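Local coordinates for BT_4661 (Bacteroides thetaiotaomicron, PDB 4AK1), which probably binds heparin and heparan sulfate at the cell surface, as a SusE-like protein of the heparin utilisation locus, at residues 337-342 / 401-406; 396-401 / 415-420. One frame throughout, in Å; residues are numbered along the deposited sequence.

Overall arrangement
Followed from the N terminus, the chain first passes 337-342, a loop that runs into strand 342-345, and then, some 60 residues later, enters strand 397-407. Interaction 1 closes that long excursion by setting F337 and Y339 against 401-406. Interaction 2 closes a much shorter one, pairing 396-401 with 415-420 in the hairpin of strands 397-407 and 410-421. The two cross rather than nest, because their segments alternate along the chain, and V401 belongs to both. Their centres lie about 12 Å apart. V342 also meets 415-420 directly, with probable backbone hydrogen bonds to T417 and T419, so strand 342-345 is joined to the hairpin in one sheet, while the loop's aromatic rings pack on it.

Interaction 1 of 2, residues 337-342 / 401-406; sequences FGYADV and VQVMAT. With NA (sodium ion), chain B.
The apolar contact is carried by F337 and Y339 against V403 and A405. A405 CB lies over one face of the F337 ring, 4.0 Å from its centroid and 29° off the normal, a CH-pi contact. The edge of the same ring faces V403: CE2 of F337 is 3.5 Å from V403 O, and CZ of F337 is 3.8 Å from V403 CG1. This placement follows from F337 CG standing anti to the backbone N (chi1 177°). Y339 crosses V403 at about a right angle, its OH 3.6 Å from V403 CG1, while the hydroxyl's polar partner is G384 O. Cutting F337 back to an alanine would probably open a gap beside V403 and leave A405 CB without its ring.

The sodium ion and its waters gather at the backbone of Y339 and the carboxylate of D341. Y339 O coordinates the ion at 2.2 Å. Water 1 links it to Y339 N; water 2, also coordinated, lies 2.9 Å from D341 OD1 and may donate to it.

In the wider fold, the Y339 ring meets F416 of strand 410-421, V403 rests on F367 and A405 on Y365 of strand 364-367, and I352 of strand 350-352 touches Y339.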
loop_
_atom_site.group_PDB
_atom_site.type_symbol
_atom_site.label_atom_id
_atom_site.label_comp_id
_atom_site.label_asym_id
_atom_site.label_seq_id
_atom_site.Cartn_x
_atom_site.Cartn_y
_atom_site.Cartn_z
ATOM N N PHE A 337 6.842 30.347 -39.881
ATOM C CA PHE A 337 6.952 28.893 -39.794
ATOM C C PHE A 337 5.866 28.368 -38.860
ATOM O O PHE A 337 5.858 28.693 -37.680
ATOM C CB PHE A 337 8.357 28.449 -39.336
ATOM C CG PHE A 337 8.500 26.950 -39.159
ATOM C CD1 PHE A 337 7.997 26.059 -40.116
ATOM C CD2 PHE A 337 9.169 26.428 -38.056
ATOM C CE1 PHE A 337 8.127 24.684 -39.951
ATOM C CE2 PHE A 337 9.317 25.057 -37.894
ATOM C CZ PHE A 337 8.788 24.181 -38.833
ATOM N N GLY A 338 4.941 27.581 -39.405
ATOM C CA GLY A 338 3.843 27.013 -38.619
ATOM C C GLY A 338 3.003 25.979 -39.343
ATOM O O GLY A 338 3.116 25.814 -40.574
ATOM N N TYR A 339 2.188 25.259 -38.576
ATOM C CA TYR A 339 1.268 24.257 -39.109
ATOM C C TYR A 339 -0.095 24.511 -38.498
ATOM O O TYR A 339 -0.187 24.952 -37.353
ATOM C CB TYR A 339 1.684 22.820 -38.727
ATOM C CG TYR A 339 3.097 22.422 -39.123
ATOM C CD1 TYR A 339 4.181 22.757 -38.315
ATOM C CD2 TYR A 339 3.349 21.725 -40.313
ATOM C CE1 TYR A 339 5.478 22.412 -38.667
ATOM C CE2 TYR A 339 4.646 21.367 -40.681
ATOM C CZ TYR A 339 5.711 21.711 -39.845
ATOM O OH TYR A 339 7.013 21.384 -40.156
ATOM N N ALA A 340 -1.151 24.208 -39.244
ATOM C CA ALA A 340 -2.503 24.249 -38.691
ATOM C C ALA A 340 -2.718 23.047 -37.772
ATOM O O ALA A 340 -2.118 21.984 -37.979
ATOM C CB ALA A 340 -3.520 24.230 -39.831
ATOM N N ASP A 341 -3.588 23.194 -36.772
ATOM C CA ASP A 341 -4.032 22.030 -36.006
ATOM C C ASP A 341 -4.781 21.056 -36.930
ATOM O O ASP A 341 -5.388 21.488 -37.914
ATOM C CB ASP A 341 -4.914 22.458 -34.838
ATOM C CG ASP A 341 -4.110 23.053 -33.681
ATOM O OD1 ASP A 341 -2.868 23.162 -33.766
ATOM O OD2 ASP A 341 -4.735 23.419 -32.670
ATOM N N VAL A 342 -4.716 19.760 -36.618
ATOM C CA VAL A 342 -5.226 18.693 -37.503
ATOM C C VAL A 342 -6.170 17.762 -36.746
ATOM O O VAL A 342 -5.876 17.319 -35.625
ATOM C CB VAL A 342 -4.073 17.864 -38.116
ATOM C CG1 VAL A 342 -4.584 16.643 -38.895
ATOM C CG2 VAL A 342 -3.235 18.731 -39.029
ATOM N N VAL A 401 2.540 18.179 -31.238
ATOM C CA VAL A 401 3.695 17.891 -32.097
ATOM C C VAL A 401 4.547 19.146 -32.250
ATOM O O VAL A 401 4.016 20.224 -32.510
ATOM C CB VAL A 401 3.248 17.397 -33.496
ATOM C CG1 VAL A 401 4.446 17.022 -34.370
ATOM C CG2 VAL A 401 2.294 16.221 -33.374
ATOM N N GLN A 402 5.865 19.011 -32.113
ATOM C CA GLN A 402 6.765 20.155 -32.315
ATOM C C GLN A 402 7.814 19.864 -33.351
ATOM O O GLN A 402 8.385 18.765 -33.360
ATOM C CB GLN A 402 7.512 20.498 -31.045
ATOM C CG GLN A 402 6.681 21.106 -29.956
ATOM C CD GLN A 402 7.581 21.496 -28.811
ATOM O OE1 GLN A 402 8.033 20.630 -28.067
ATOM N NE2 GLN A 402 7.898 22.774 -28.710
ATOM N N VAL A 403 8.077 20.861 -34.194
ATOM C CA VAL A 403 9.081 20.744 -35.250
ATOM C C VAL A 403 10.044 21.906 -35.130
ATOM O O VAL A 403 9.619 23.076 -35.023
ATOM C CB VAL A 403 8.448 20.746 -36.662
ATOM C CG1 VAL A 403 9.533 20.670 -37.738
ATOM C CG2 VAL A 403 7.476 19.581 -36.826
ATOM N N MET A 404 11.336 21.600 -35.139
ATOM C CA MET A 404 12.339 22.651 -35.157
ATOM C C MET A 404 12.924 22.825 -36.551
ATOM O O MET A 404 13.363 21.850 -37.156
ATOM C CB MET A 404 13.469 22.370 -34.170
ATOM C CG MET A 404 14.491 23.507 -34.112
ATOM S SD MET A 404 15.638 23.311 -32.733
ATOM C CE MET A 404 16.324 21.705 -33.075
ATOM N N ALA A 405 12.918 24.064 -37.028
ATOM C CA ALA A 405 13.592 24.465 -38.269
ATOM C C ALA A 405 14.857 25.226 -37.942
ATOM O O ALA A 405 14.851 26.089 -37.066
ATOM C CB ALA A 405 12.678 25.343 -39.115
ATOM N N THR A 406 15.928 24.952 -38.681
ATOM C CA THR A 406 17.237 25.576 -38.417
ATOM C C THR A 406 17.961 25.894 -39.713
ATOM O O THR A 406 18.024 25.055 -40.608
ATOM C CB THR A 406 18.140 24.617 -37.600
ATOM O OG1 THR A 406 17.533 24.371 -36.329
ATOM C CG2 THR A 406 19.555 25.191 -37.387
HETATM NA NA NA B . -0.020 26.754 -36.090
HETATM O O HOH W 1 2.263 26.142 -35.748
HETATM O O HOH W 2 -0.963 25.301 -34.414
HETATM O O HOH W 3 0.383 28.395 -34.060
HETATM O O HOH W 4 -1.636 27.574 -36.277
#

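Interaction 2 of 2, residues 396-401 / 415-420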
loop_
_atom_site.group_PDB
_atom_site.type_symbol
_atom_site.label_atom_id
_atom_site.label_comp_id
_atom_site.label_asym_id
_atom_site.label_seq_id
_atom_site.Cartn_x
_atom_site.Cartn_y
_atom_site.Cartn_z
ATOM N N VAL A 396 -6.352 6.509 -31.150
ATOM C CA VAL A 396 -7.234 7.643 -30.896
ATOM C C VAL A 396 -6.679 8.446 -29.715
ATOM O O VAL A 396 -6.213 7.884 -28.720
ATOM C CB VAL A 396 -8.721 7.246 -30.662
ATOM C CG1 VAL A 396 -9.280 6.494 -31.856
ATOM C CG2 VAL A 396 -8.908 6.416 -29.403
ATOM N N GLY A 397 -6.702 9.763 -29.843
ATOM C CA GLY A 397 -6.196 10.619 -28.790
ATOM C C GLY A 397 -5.787 11.963 -29.336
ATOM O O GLY A 397 -5.929 12.232 -30.529
ATOM N N GLN A 398 -5.290 12.814 -28.457
ATOM C CA GLN A 398 -4.867 14.139 -28.853
ATOM C C GLN A 398 -3.369 14.292 -28.547
ATOM O O GLN A 398 -2.892 13.887 -27.475
ATOM C CB GLN A 398 -5.690 15.198 -28.122
ATOM C CG GLN A 398 -5.395 16.617 -28.603
ATOM C CD GLN A 398 -6.410 17.641 -28.138
ATOM O OE1 GLN A 398 -6.352 18.116 -26.994
ATOM N NE2 GLN A 398 -7.324 18.026 -29.038
ATOM N N TYR A 399 -2.639 14.878 -29.487
ATOM C CA TYR A 399 -1.190 14.897 -29.414
ATOM C C TYR A 399 -0.673 16.279 -29.696
ATOM O O TYR A 399 -1.196 16.969 -30.575
ATOM C CB TYR A 399 -0.590 13.921 -30.442
ATOM C CG TYR A 399 -1.077 12.501 -30.291
ATOM C CD1 TYR A 399 -0.457 11.617 -29.398
ATOM C CD2 TYR A 399 -2.176 12.039 -31.028
ATOM C CE1 TYR A 399 -0.904 10.309 -29.257
ATOM C CE2 TYR A 399 -2.638 10.743 -30.883
ATOM C CZ TYR A 399 -1.996 9.883 -30.006
ATOM O OH TYR A 399 -2.472 8.597 -29.869
ATOM N N THR A 400 0.375 16.669 -28.976
ATOM C CA THR A 400 1.099 17.898 -29.277
ATOM C C THR A 400 2.363 17.555 -30.075
ATOM O O THR A 400 3.160 16.726 -29.647
ATOM C CB THR A 400 1.472 18.616 -27.966
ATOM O OG1 THR A 400 0.284 18.794 -27.190
ATOM C CG2 THR A 400 2.104 19.990 -28.245
ATOM N N VAL A 401 2.540 18.179 -31.238
ATOM C CA VAL A 401 3.695 17.891 -32.097
ATOM C C VAL A 401 4.547 19.146 -32.250
ATOM O O VAL A 401 4.016 20.224 -32.510
ATOM C CB VAL A 401 3.248 17.397 -33.496
ATOM C CG1 VAL A 401 4.446 17.022 -34.370
ATOM C CG2 VAL A 401 2.294 16.221 -33.374
ATOM N N THR A 415 4.566 24.532 -33.188
ATOM C CA THR A 415 3.776 23.506 -32.490
ATOM C C THR A 415 2.404 23.398 -33.141
ATOM O O THR A 415 1.827 24.409 -33.520
ATOM C CB THR A 415 3.617 23.879 -30.991
ATOM O OG1 THR A 415 4.908 24.129 -30.427
ATOM C CG2 THR A 415 2.930 22.765 -30.188
ATOM N N PHE A 416 1.890 22.178 -33.276
ATOM C CA PHE A 416 0.477 21.995 -33.602
ATOM C C PHE A 416 -0.114 20.865 -32.794
ATOM O O PHE A 416 0.614 20.035 -32.207
ATOM C CB PHE A 416 0.224 21.772 -35.119
ATOM C CG PHE A 416 0.797 20.479 -35.668
ATOM C CD1 PHE A 416 2.121 20.423 -36.115
ATOM C CD2 PHE A 416 0.017 19.330 -35.765
ATOM C CE1 PHE A 416 2.654 19.248 -36.642
ATOM C CE2 PHE A 416 0.540 18.140 -36.287
ATOM C CZ PHE A 416 1.865 18.098 -36.727
ATOM N N THR A 417 -1.442 20.837 -32.773
ATOM C CA THR A 417 -2.186 19.769 -32.128
ATOM C C THR A 417 -2.769 18.811 -33.178
ATOM O O THR A 417 -3.409 19.251 -34.140
ATOM C CB THR A 417 -3.289 20.367 -31.236
ATOM O OG1 THR A 417 -2.668 21.154 -30.207
ATOM C CG2 THR A 417 -4.163 19.280 -30.589
ATOM N N LEU A 418 -2.527 17.516 -32.981
ATOM C CA LEU A 418 -3.059 16.452 -33.841
ATOM C C LEU A 418 -4.081 15.642 -33.037
ATOM O O LEU A 418 -3.744 15.087 -31.986
ATOM C CB LEU A 418 -1.912 15.533 -34.316
ATOM C CG LEU A 418 -2.335 14.212 -34.973
ATOM C CD1 LEU A 418 -3.013 14.496 -36.312
ATOM C CD2 LEU A 418 -1.154 13.260 -35.133
ATOM N N THR A 419 -5.321 15.578 -33.512
ATOM C CA THR A 419 -6.380 14.867 -32.779
ATOM C C THR A 419 -6.909 13.764 -33.665
ATOM O O THR A 419 -7.359 14.038 -34.790
ATOM C CB THR A 419 -7.519 15.839 -32.351
ATOM O OG1 THR A 419 -6.950 16.911 -31.591
ATOM C CG2 THR A 419 -8.565 15.136 -31.494
ATOM N N ILE A 420 -6.829 12.521 -33.182
ATOM C CA ILE A 420 -7.330 11.360 -33.928
ATOM C C ILE A 420 -8.564 10.815 -33.222
ATOM O O ILE A 420 -8.518 10.528 -32.022
ATOM C CB ILE A 420 -6.274 10.223 -34.032
ATOM C CG1 ILE A 420 -4.974 10.723 -34.690
ATOM C CG2 ILE A 420 -6.850 8.988 -34.750
ATOM C CD1 ILE A 420 -5.123 11.250 -36.116
HETATM O O HOH W 5 -2.024 20.118 -27.678
#
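Three hydrogen-bonded pairs, G397-I420, Y399-L418 and V401-F416, satisfy six backbone N-H groups and six carbonyls between the nearly antiparallel segments. The straightest bond runs from V401 N to F416 O, 2.8 Å at 175°; the most bent, at 145°, runs from Y399 N to L418 O, with the donor tilted from the carbonyl plane. CA-H...O contacts supplement them, T415 CA lying 3.3 Å from V401 O. G397 has backbone angles at which a CB would jam against the preceding carbonyl. On its other side, strand 410-421 is met by D341 OD1, which accepts from T417 N, and by the backbone of V342, at T417 O and T419 N.

On the threonine face, water 5 bridges T400 OG1 (2.7 Å) and T417 OG1 (2.8 Å). T417 OG1 also bonds T415 OG1 of the second subunit, while T415 OG1 bonds D341 OD2 and T417 OG1 there. On the other face, V401 CB sits over the F416 ring, 3.8 Å from its centroid, in a CH-pi contact. With F416 CG between the backbone N and carbonyl carbon (chi1 66°), that ring turns across to V401. The hydroxyl of Y399 bonds P395 O.

The alternation is that of antiparallel strands, and the short connection between 397-407 and 410-421 makes the pair a beta hairpin, central in a mixed sheet with 342-345 and 364-367 outermost within this chain.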